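Local coordinates for catechol O-methyltransferase (Niastella koreensis, PDB 7CVW), which catalyses the magnesium-dependent transfer of a methyl group from S-adenosyl-L-methionine to a hydroxyl of catechol-like compounds, without regiospecificity, at residues L25-S30 with Q99-R104; G35-S40 with G65-Y70; L85-Y90 with V111-G116. All blocks are in the same frame, centred on the assembly; numbering follows the deposited sequence.

Interaction 1: L25-S30 with Q99-R104; sequences LAATNS and QKNIDR
Over one face of the Arg-104 guanidinium lies the methyl of Ala-26, its CB 3.6 Å from NH1, while the group's edge is turned to the Asn-101 amide, whose CG sits in the guanidinium plane. The two segments belong to an antiparallel helix pair, 22-34 against 92-104, within the Rossmann-like methyltransferase domain; their local axes come within 9.7 Å at 164°. Small residues suit this approach. The small Ala-27 lets the Asn-101 amide lie against its backbone, CA to ND2 3.6 Å.

Asparagine suits the middle of the interface because its two ends do different work. OD1 accepts from Arg-104 NH1 at 2.8 Å, a bond in the guanidinium plane that fixes how the arginine head is turned; the bend at chi3 (-67°) turns that head back toward Asn-101, one turn earlier. ND2 is the donor end, and besides its bond across the contact it reaches Ala-68 O in the cofactor-binding loop. The buried amide therefore has partners at both ends. Ser-30 OG gives its proton to Ala-27 O one turn back, 2.7 Å away, and receives Asn-101 ND2 at 2.9 Å, nearly straight at 164° and close to the amide plane.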
loop_
_atom_site.group_PDB
_atom_site.type_symbol
_atom_site.label_atom_id
_atom_site.label_comp_id
_atom_site.label_asym_id
_atom_site.label_seq_id
_atom_site.Cartn_x
_atom_site.Cartn_y
_atom_site.Cartn_z
ATOM N N LEU A 25 13.110 9.580 16.315
ATOM C CA LEU A 25 14.309 10.372 15.974
ATOM C C LEU A 25 15.514 9.786 16.715
ATOM O O LEU A 25 16.619 9.752 16.131
ATOM C CB LEU A 25 14.071 11.835 16.347
ATOM C CG LEU A 25 12.994 12.532 15.526
ATOM C CD1 LEU A 25 12.730 13.921 16.097
ATOM C CD2 LEU A 25 13.390 12.591 14.057
ATOM N N ALA A 26 15.326 9.346 17.957
ATOM C CA ALA A 26 16.425 8.783 18.773
ATOM C C ALA A 26 16.865 7.457 18.131
ATOM O O ALA A 26 18.068 7.166 18.104
ATOM C CB ALA A 26 15.983 8.624 20.207
ATOM N N ALA A 27 15.935 6.651 17.633
ATOM C CA ALA A 27 16.311 5.401 16.925
ATOM C C ALA A 27 17.197 5.729 15.713
ATOM O O ALA A 27 18.236 5.079 15.471
ATOM C CB ALA A 27 15.072 4.650 16.491
ATOM N N THR A 28 16.832 6.721 14.934
ATOM C CA THR A 28 17.642 7.137 13.769
ATOM C C THR A 28 19.012 7.609 14.256
ATOM O O THR A 28 20.039 7.210 13.698
ATOM C CB THR A 28 16.926 8.211 12.946
ATOM O OG1 THR A 28 15.728 7.617 12.446
ATOM C CG2 THR A 28 17.754 8.737 11.792
ATOM N N ASN A 29 19.042 8.427 15.299
ATOM C CA ASN A 29 20.314 8.995 15.812
ATOM C C ASN A 29 21.221 7.876 16.315
ATOM O O ASN A 29 22.470 7.986 16.173
ATOM C CB ASN A 29 20.044 10.054 16.887
ATOM C CG ASN A 29 19.496 11.331 16.286
ATOM O OD1 ASN A 29 19.697 11.589 15.097
ATOM N ND2 ASN A 29 18.768 12.107 17.074
ATOM N N SER A 30 20.640 6.785 16.816
ATOM C CA SER A 30 21.439 5.694 17.422
ATOM C C SER A 30 22.313 5.038 16.345
ATOM O O SER A 30 23.328 4.430 16.697
ATOM C CB SER A 30 20.568 4.696 18.163
ATOM O OG SER A 30 19.839 3.889 17.248
ATOM N N GLN A 99 17.087 -2.697 21.483
ATOM C CA GLN A 99 16.406 -2.904 22.784
ATOM C C GLN A 99 16.331 -1.566 23.534
ATOM O O GLN A 99 15.260 -1.247 24.070
ATOM C CB GLN A 99 17.124 -3.938 23.633
ATOM C CG GLN A 99 16.396 -4.192 24.942
ATOM C CD GLN A 99 15.123 -4.973 24.728
ATOM O OE1 GLN A 99 15.162 -6.084 24.205
ATOM N NE2 GLN A 99 13.983 -4.376 25.061
ATOM N N LYS A 100 17.410 -0.790 23.522
ATOM C CA LYS A 100 17.437 0.540 24.181
ATOM C C LYS A 100 16.382 1.437 23.527
ATOM O O LYS A 100 15.684 2.189 24.235
ATOM C CB LYS A 100 18.821 1.177 24.074
ATOM C CG LYS A 100 18.980 2.490 24.828
ATOM C CD LYS A 100 20.417 2.979 24.864
ATOM C CE LYS A 100 20.524 4.484 24.761
ATOM N NZ LYS A 100 21.666 5.010 25.548
ATOM N N ASN A 101 16.266 1.385 22.201
ATOM C CA ASN A 101 15.351 2.270 21.445
ATOM C C ASN A 101 13.892 1.880 21.720
ATOM O O ASN A 101 13.015 2.771 21.840
ATOM C CB ASN A 101 15.702 2.236 19.961
ATOM C CG ASN A 101 17.063 2.818 19.645
ATOM O OD1 ASN A 101 17.605 3.627 20.405
ATOM N ND2 ASN A 101 17.592 2.473 18.483
ATOM N N ILE A 102 13.623 0.580 21.809
ATOM C CA ILE A 102 12.276 0.030 22.150
ATOM C C ILE A 102 11.915 0.439 23.592
ATOM O O ILE A 102 10.773 0.821 23.860
ATOM C CB ILE A 102 12.312 -1.501 21.968
ATOM C CG1 ILE A 102 12.279 -1.906 20.488
ATOM C CG2 ILE A 102 11.249 -2.203 22.817
ATOM C CD1 ILE A 102 11.138 -1.382 19.686
ATOM N N ASP A 103 12.886 0.396 24.493
ATOM C CA ASP A 103 12.680 0.769 25.913
ATOM C C ASP A 103 12.323 2.258 25.958
ATOM O O ASP A 103 11.370 2.625 26.678
ATOM C CB ASP A 103 13.915 0.427 26.745
ATOM C CG ASP A 103 14.219 -1.056 26.923
ATOM O OD1 ASP A 103 13.376 -1.891 26.575
ATOM O OD2 ASP A 103 15.330 -1.360 27.411
ATOM N N ARG A 104 13.046 3.093 25.206
ATOM C CA ARG A 104 12.817 4.556 25.174
ATOM C C ARG A 104 11.388 4.797 24.681
ATOM O O ARG A 104 10.726 5.726 25.190
ATOM C CB ARG A 104 13.816 5.259 24.253
ATOM C CG ARG A 104 13.718 6.778 24.298
ATOM C CD ARG A 104 14.640 7.461 23.328
ATOM N NE ARG A 104 16.016 7.232 23.718
ATOM C CZ ARG A 104 16.865 6.367 23.147
ATOM N NH1 ARG A 104 16.520 5.643 22.095
ATOM N NH2 ARG A 104 18.093 6.245 23.618
#

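Interaction 2: G35-S40 with G65-Y70; sequences GMPAIS and GTLAGY. With SAH (S-adenosyl-L-homocysteine), chain E.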
loop_
_atom_site.group_PDB
_atom_site.type_symbol
_atom_site.label_atom_id
_atom_site.label_comp_id
_atom_site.label_asym_id
_atom_site.label_seq_id
_atom_site.Cartn_x
_atom_site.Cartn_y
_atom_site.Cartn_z
ATOM N N GLY A 35 27.677 2.871 14.862
ATOM C CA GLY A 35 28.405 2.396 13.672
ATOM C C GLY A 35 27.568 1.418 12.868
ATOM O O GLY A 35 28.106 0.459 12.298
ATOM N N MET A 36 26.271 1.696 12.763
ATOM C CA MET A 36 25.285 0.828 12.038
ATOM C C MET A 36 24.930 1.473 10.718
ATOM O O MET A 36 24.926 2.689 10.625
ATOM C CB MET A 36 24.043 0.635 12.914
ATOM C CG MET A 36 24.291 -0.232 14.144
ATOM S SD MET A 36 22.976 -0.185 15.408
ATOM C CE MET A 36 21.642 -0.955 14.496
ATOM N N PRO A 37 24.597 0.669 9.692
ATOM C CA PRO A 37 24.228 1.239 8.400
ATOM C C PRO A 37 22.907 2.021 8.471
ATOM O O PRO A 37 22.007 1.639 9.204
ATOM C CB PRO A 37 24.151 0.018 7.491
ATOM C CG PRO A 37 23.832 -1.123 8.424
ATOM C CD PRO A 37 24.523 -0.794 9.728
ATOM N N ALA A 38 22.837 3.107 7.700
ATOM C CA ALA A 38 21.697 4.053 7.673
ATOM C C ALA A 38 20.642 3.497 6.726
ATOM O O ALA A 38 20.443 4.074 5.673
ATOM C CB ALA A 38 22.149 5.431 7.227
ATOM N N ILE A 39 20.054 2.358 7.058
ATOM C CA ILE A 39 19.181 1.617 6.104
ATOM C C ILE A 39 17.799 1.336 6.699
ATOM O O ILE A 39 17.126 0.430 6.186
ATOM C CB ILE A 39 19.888 0.347 5.613
ATOM C CG1 ILE A 39 20.196 -0.666 6.720
ATOM C CG2 ILE A 39 21.142 0.742 4.834
ATOM C CD1 ILE A 39 20.794 -1.980 6.251
ATOM N N SER A 40 17.365 2.088 7.705
ATOM C CA SER A 40 15.970 1.988 8.214
ATOM C C SER A 40 14.996 2.291 7.093
ATOM O O SER A 40 15.345 3.044 6.168
ATOM C CB SER A 40 15.662 2.954 9.333
ATOM O OG SER A 40 16.583 2.856 10.417
ATOM N N GLY A 65 14.742 -8.770 10.763
ATOM C CA GLY A 65 15.678 -7.677 10.531
ATOM C C GLY A 65 15.271 -6.454 11.326
ATOM O O GLY A 65 14.455 -5.649 10.848
ATOM N N THR A 66 15.838 -6.275 12.508
ATOM C CA THR A 66 15.446 -5.186 13.430
ATOM C C THR A 66 16.254 -3.907 13.177
ATOM O O THR A 66 15.663 -2.800 13.231
ATOM C CB THR A 66 15.650 -5.662 14.868
ATOM O OG1 THR A 66 15.194 -7.008 15.008
ATOM C CG2 THR A 66 14.971 -4.751 15.864
ATOM N N LEU A 67 17.546 -4.065 12.947
ATOM C CA LEU A 67 18.471 -2.907 12.897
ATOM C C LEU A 67 18.367 -2.158 14.237
ATOM O O LEU A 67 18.665 -2.754 15.219
ATOM C CB LEU A 67 18.235 -2.030 11.668
ATOM C CG LEU A 67 19.330 -0.999 11.394
ATOM C CD1 LEU A 67 20.624 -1.674 10.992
ATOM C CD2 LEU A 67 18.868 -0.084 10.279
ATOM N N ALA A 68 17.955 -0.888 14.223
ATOM C CA ALA A 68 17.830 -0.092 15.464
ATOM C C ALA A 68 16.369 -0.065 15.948
ATOM O O ALA A 68 16.067 0.670 16.880
ATOM C CB ALA A 68 18.378 1.293 15.200
ATOM N N GLY A 69 15.475 -0.814 15.309
ATOM C CA GLY A 69 14.074 -0.904 15.743
ATOM C C GLY A 69 13.203 0.210 15.189
ATOM O O GLY A 69 12.107 0.395 15.732
ATOM N N TYR A 70 13.642 0.934 14.157
ATOM C CA TYR A 70 12.874 2.074 13.577
ATOM C C TYR A 70 11.556 1.536 13.000
ATOM O O TYR A 70 10.458 1.995 13.366
ATOM C CB TYR A 70 13.735 2.840 12.575
ATOM C CG TYR A 70 13.058 4.080 12.074
ATOM C CD1 TYR A 70 12.243 4.003 10.970
ATOM C CD2 TYR A 70 13.201 5.297 12.718
ATOM C CE1 TYR A 70 11.569 5.113 10.482
ATOM C CE2 TYR A 70 12.527 6.416 12.250
ATOM C CZ TYR A 70 11.717 6.321 11.136
ATOM O OH TYR A 70 11.005 7.394 10.706
HETATM N N SAH E . 13.660 -3.257 9.312
HETATM C CA SAH E . 14.739 -2.343 9.737
HETATM C CB SAH E . 15.975 -2.508 8.840
HETATM C CG SAH E . 16.557 -3.882 8.833
HETATM S SD SAH E . 18.220 -3.711 8.068
HETATM C C SAH E . 14.174 -0.924 9.644
HETATM O O SAH E . 14.336 -0.202 10.560
HETATM O OXT SAH E . 13.628 -0.656 8.629
HETATM C "C5'" SAH E . 18.691 -5.465 7.936
HETATM C "C4'" SAH E . 18.951 -6.073 9.287
HETATM O "O4'" SAH E . 18.984 -7.492 9.094
HETATM C "C3'" SAH E . 20.297 -5.715 9.955
HETATM O "O3'" SAH E . 20.136 -5.242 11.280
HETATM C "C2'" SAH E . 21.080 -7.030 9.936
HETATM O "O2'" SAH E . 21.966 -7.183 11.011
HETATM C "C1'" SAH E . 19.935 -8.024 9.969
HETATM N N9 SAH E . 20.275 -9.359 9.535
HETATM C C8 SAH E . 21.243 -9.735 8.650
HETATM N N7 SAH E . 21.324 -11.027 8.499
HETATM C C5 SAH E . 20.354 -11.540 9.335
HETATM C C6 SAH E . 19.929 -12.852 9.622
HETATM N N6 SAH E . 20.477 -13.928 9.096
HETATM N N1 SAH E . 18.942 -13.002 10.508
HETATM C C2 SAH E . 18.402 -11.910 11.049
HETATM N N3 SAH E . 18.728 -10.642 10.871
HETATM C C4 SAH E . 19.699 -10.514 9.975
#
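Leu-67 is the hub of this contact, with Met-36 at its CD1 branch and Ser-40 at CD2. The tight part is at the methionine. Its unbranched, flexible chain turns at chi3 (66°), which carries the terminal methyl CE against the backbone of the opposing loop, 3.5 Å from Leu-67 C, with Leu-67 CD1 at 3.7 Å and the methyl of Ala-68 a little farther. At the other branch, Leu-67 CD2 lies 3.7 Å from Ser-40 OG, and Ile-39, though exposed to solvent, crosses the leucine at about a right angle, CG1 to CD2 3.8 Å. Ser-40 OG also lies 3.6 Å from Tyr-70 CB, and the residue is small enough to leave room for the amino-acid end of the cofactor product.

The loose edge is Pro-37, which is exposed. It slides past Leu-67 in the opposite direction, its CG no nearer than 4.1 Å to CD1. No hydrogen bond joins the two segments; they meet by van der Waals packing, and the ligand touches both.

Both segments line the S-adenosyl-L-homocysteine pocket. Gly-65 O accepts the ligand amino nitrogen N at 3.0 Å, and Gly-65, with no side chain, lies close beside the ribose; Ile-39 CD1 reaches the ligand sulfur SD at 3.6 Å. The glycine-containing loop after the first strand is characteristic of class I methyltransferases. Here a type II' turn from Thr-66 to Gly-69 leads from strand 60-64 into helix 70-76, while the facing loop joins helices 22-34 and 43-55; His-94 of helix 92-104 packs against both Met-36 and Leu-67.

Interaction 3: L85-Y90 with V111-G116; sequences LITLEY and VQIRTG. With SAH (S-adenosyl-L-homocysteine), chain E.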
loop_
_atom_site.group_PDB
_atom_site.type_symbol
_atom_site.label_atom_id
_atom_site.label_comp_id
_atom_site.label_asym_id
_atom_site.label_seq_id
_atom_site.Cartn_x
_atom_site.Cartn_y
_atom_site.Cartn_z
ATOM N N LEU A 85 4.859 -8.011 19.200
ATOM C CA LEU A 85 5.708 -8.044 17.993
ATOM C C LEU A 85 6.995 -8.791 18.342
ATOM O O LEU A 85 7.683 -8.446 19.309
ATOM C CB LEU A 85 5.963 -6.615 17.519
ATOM C CG LEU A 85 6.634 -6.476 16.152
ATOM C CD1 LEU A 85 6.280 -5.140 15.528
ATOM C CD2 LEU A 85 8.133 -6.635 16.257
ATOM N N ILE A 86 7.295 -9.820 17.578
ATOM C CA ILE A 86 8.576 -10.568 17.694
ATOM C C ILE A 86 9.469 -10.123 16.534
ATOM O O ILE A 86 9.005 -10.113 15.406
ATOM C CB ILE A 86 8.304 -12.081 17.668
ATOM C CG1 ILE A 86 7.396 -12.498 18.831
ATOM C CG2 ILE A 86 9.621 -12.820 17.672
ATOM C CD1 ILE A 86 6.967 -13.953 18.787
ATOM N N THR A 87 10.684 -9.671 16.814
ATOM C CA THR A 87 11.609 -9.208 15.744
ATOM C C THR A 87 12.902 -9.994 15.870
ATOM O O THR A 87 13.361 -10.211 17.020
ATOM C CB THR A 87 11.747 -7.684 15.798
ATOM O OG1 THR A 87 12.541 -7.234 14.687
ATOM C CG2 THR A 87 12.334 -7.203 17.102
ATOM N N LEU A 88 13.473 -10.388 14.737
ATOM C CA LEU A 88 14.666 -11.264 14.680
ATOM C C LEU A 88 15.851 -10.446 14.181
ATOM O O LEU A 88 15.715 -9.703 13.199
ATOM C CB LEU A 88 14.403 -12.446 13.760
ATOM C CG LEU A 88 13.116 -13.224 14.003
ATOM C CD1 LEU A 88 13.063 -14.500 13.165
ATOM C CD2 LEU A 88 12.850 -13.484 15.463
ATOM N N GLU A 89 16.959 -10.491 14.914
ATOM C CA GLU A 89 18.158 -9.708 14.574
ATOM C C GLU A 89 19.400 -10.545 14.849
ATOM O O GLU A 89 19.625 -10.908 16.012
ATOM C CB GLU A 89 18.163 -8.423 15.404
ATOM C CG GLU A 89 19.443 -7.623 15.227
ATOM C CD GLU A 89 19.752 -7.283 13.772
ATOM O OE1 GLU A 89 18.872 -6.716 13.066
ATOM O OE2 GLU A 89 20.870 -7.599 13.323
ATOM N N TYR A 90 20.218 -10.769 13.823
ATOM C CA TYR A 90 21.435 -11.629 13.894
ATOM C C TYR A 90 22.564 -10.938 14.663
ATOM O O TYR A 90 23.340 -11.659 15.343
ATOM C CB TYR A 90 21.862 -11.992 12.462
ATOM C CG TYR A 90 23.243 -12.542 12.218
ATOM C CD1 TYR A 90 23.709 -13.636 12.933
ATOM C CD2 TYR A 90 24.034 -12.052 11.194
ATOM C CE1 TYR A 90 24.949 -14.193 12.670
ATOM C CE2 TYR A 90 25.280 -12.579 10.930
ATOM C CZ TYR A 90 25.743 -13.653 11.671
ATOM O OH TYR A 90 26.971 -14.195 11.403
ATOM N N VAL A 111 7.273 -5.871 22.696
ATOM C CA VAL A 111 8.223 -6.228 21.614
ATOM C C VAL A 111 9.218 -7.207 22.203
ATOM O O VAL A 111 9.831 -6.869 23.205
ATOM C CB VAL A 111 8.900 -4.987 21.017
ATOM C CG1 VAL A 111 9.984 -5.373 20.015
ATOM C CG2 VAL A 111 7.855 -4.064 20.392
ATOM N N GLN A 112 9.419 -8.333 21.531
ATOM C CA GLN A 112 10.448 -9.317 21.891
ATOM C C GLN A 112 11.497 -9.331 20.780
ATOM O O GLN A 112 11.147 -9.651 19.628
ATOM C CB GLN A 112 9.863 -10.705 22.081
ATOM C CG GLN A 112 10.946 -11.690 22.491
ATOM C CD GLN A 112 10.421 -13.091 22.656
ATOM O OE1 GLN A 112 9.809 -13.665 21.755
ATOM N NE2 GLN A 112 10.696 -13.660 23.820
ATOM N N ILE A 113 12.732 -8.990 21.117
ATOM C CA ILE A 113 13.869 -9.064 20.169
ATOM C C ILE A 113 14.535 -10.411 20.382
ATOM O O ILE A 113 14.932 -10.680 21.506
ATOM C CB ILE A 113 14.876 -7.925 20.349
ATOM C CG1 ILE A 113 14.187 -6.569 20.212
ATOM C CG2 ILE A 113 16.025 -8.098 19.370
ATOM C CD1 ILE A 113 15.014 -5.407 20.692
ATOM N N ARG A 114 14.655 -11.213 19.327
ATOM C CA ARG A 114 15.348 -12.515 19.416
ATOM C C ARG A 114 16.651 -12.396 18.644
ATOM O O ARG A 114 16.601 -12.042 17.433
ATOM C CB ARG A 114 14.468 -13.613 18.844
ATOM C CG ARG A 114 13.255 -13.923 19.697
ATOM C CD ARG A 114 13.185 -15.414 19.672
ATOM N NE ARG A 114 11.876 -15.773 20.044
ATOM C CZ ARG A 114 11.400 -16.991 19.991
ATOM N NH1 ARG A 114 12.123 -18.024 19.577
ATOM N NH2 ARG A 114 10.161 -17.140 20.376
ATOM N N THR A 115 17.782 -12.617 19.312
ATOM C CA THR A 115 19.128 -12.355 18.749
ATOM C C THR A 115 19.680 -13.649 18.146
ATOM O O THR A 115 20.213 -14.486 18.860
ATOM C CB THR A 115 20.081 -11.781 19.799
ATOM O OG1 THR A 115 19.440 -10.644 20.405
ATOM C CG2 THR A 115 21.417 -11.415 19.186
ATOM N N GLY A 116 19.611 -13.770 16.833
ATOM C CA GLY A 116 20.196 -14.897 16.105
ATOM C C GLY A 116 19.781 -14.866 14.662
ATOM O O GLY A 116 19.103 -13.906 14.277
HETATM N N SAH E . 13.660 -3.257 9.312
HETATM C CA SAH E . 14.739 -2.343 9.737
HETATM C CB SAH E . 15.975 -2.508 8.840
HETATM C CG SAH E . 16.557 -3.882 8.833
HETATM S SD SAH E . 18.220 -3.711 8.068
HETATM C C SAH E . 14.174 -0.924 9.644
HETATM O O SAH E . 14.336 -0.202 10.560
HETATM O OXT SAH E . 13.628 -0.656 8.629
HETATM C "C5'" SAH E . 18.691 -5.465 7.936
HETATM C "C4'" SAH E . 18.951 -6.073 9.287
HETATM O "O4'" SAH E . 18.984 -7.492 9.094
HETATM C "C3'" SAH E . 20.297 -5.715 9.955
HETATM O "O3'" SAH E . 20.136 -5.242 11.280
HETATM C "C2'" SAH E . 21.080 -7.030 9.936
HETATM O "O2'" SAH E . 21.966 -7.183 11.011
HETATM C "C1'" SAH E . 19.935 -8.024 9.969
HETATM N N9 SAH E . 20.275 -9.359 9.535
HETATM C C8 SAH E . 21.243 -9.735 8.650
HETATM N N7 SAH E . 21.324 -11.027 8.499
HETATM C C5 SAH E . 20.354 -11.540 9.335
HETATM C C6 SAH E . 19.929 -12.852 9.622
HETATM N N6 SAH E . 20.477 -13.928 9.096
HETATM N N1 SAH E . 18.942 -13.002 10.508
HETATM C C2 SAH E . 18.402 -11.910 11.049
HETATM N N3 SAH E . 18.728 -10.642 10.871
HETATM C C4 SAH E . 19.699 -10.514 9.975
#
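Thr-87 and Ile-113 lie side by side and point the same way, CG2 of the threonine 3.7 Å from CG1 of the isoleucine, on the sheet face that also carries Leu-85 and Val-111. Their strands are parallel neighbours in the Rossmann-like sheet, joined by helix 92-104 in a beta-alpha-beta unit, with 111-115 outermost within the chain. With chi1 at -175° the Thr-87 hydroxyl is turned from this apolar pair and binds Glu-63 and Thr-66, while its methyl stays against the isoleucine. Beta-branched residues fit such extended backbone well.

On the other face, Leu-88 runs beside Arg-114, CD2 to CB 3.8 Å, and Ile-86 beside Gln-112. The aliphatic stem of Arg-114 thus packs like a hydrophobic residue, while its head reaches helix 118-128, where NH2 forms a salt bridge with Glu-128; NE makes a weak bond to Gln-112 OE1, which lies in the guanidinium plane. Four nearly straight backbone bonds set the register, among them Arg-114 N to Thr-87 O at 2.8 Å. The fifth, Gly-116 N to Glu-89 O, is bent to 131° with the donor well above the carbonyl plane, as the strands give way to loops.

There Glu-89 and Tyr-90 turn to S-adenosyl-L-homocysteine. Tyr-90 sets its CB against the adenine, 3.5 Å from ligand C5. Glu-89, bent at chi2 (55°), offers one carboxylate oxygen to each ribose hydroxyl: ligand O3' gives to OE1 and O2' to OE2, both at 2.6 Å. This acidic residue at the end of the second strand is a hallmark of the superfamily. Backbone donors at Leu-67 and Asp-91 also bind the carboxylate, so they should stabilise its negative charge and its grip on both hydroxyls.

From the N terminus, helix 22-34 is the first element used: its 25-30 segment meets 99-104, so interaction 1 closes the longest loop. Within that span interaction 2 opens at 35-40 and closes at 65-70, joining the loop after this helix to the one after strand 60-64. Interaction 3 opens later, at 85-90, and closes at 111-116, past the end of interaction 1, so these two cross, whereas 2 and 3 follow in series. Thr-28 packing on Tyr-70 links 1 to 2, Gln-99 on Ile-113 and Ile-102 on Val-111 link 1 to 3, and Gly-65 N with Leu-88 O links 2 to 3. Together they tie the helices to the sheet edge around the cofactor pocket.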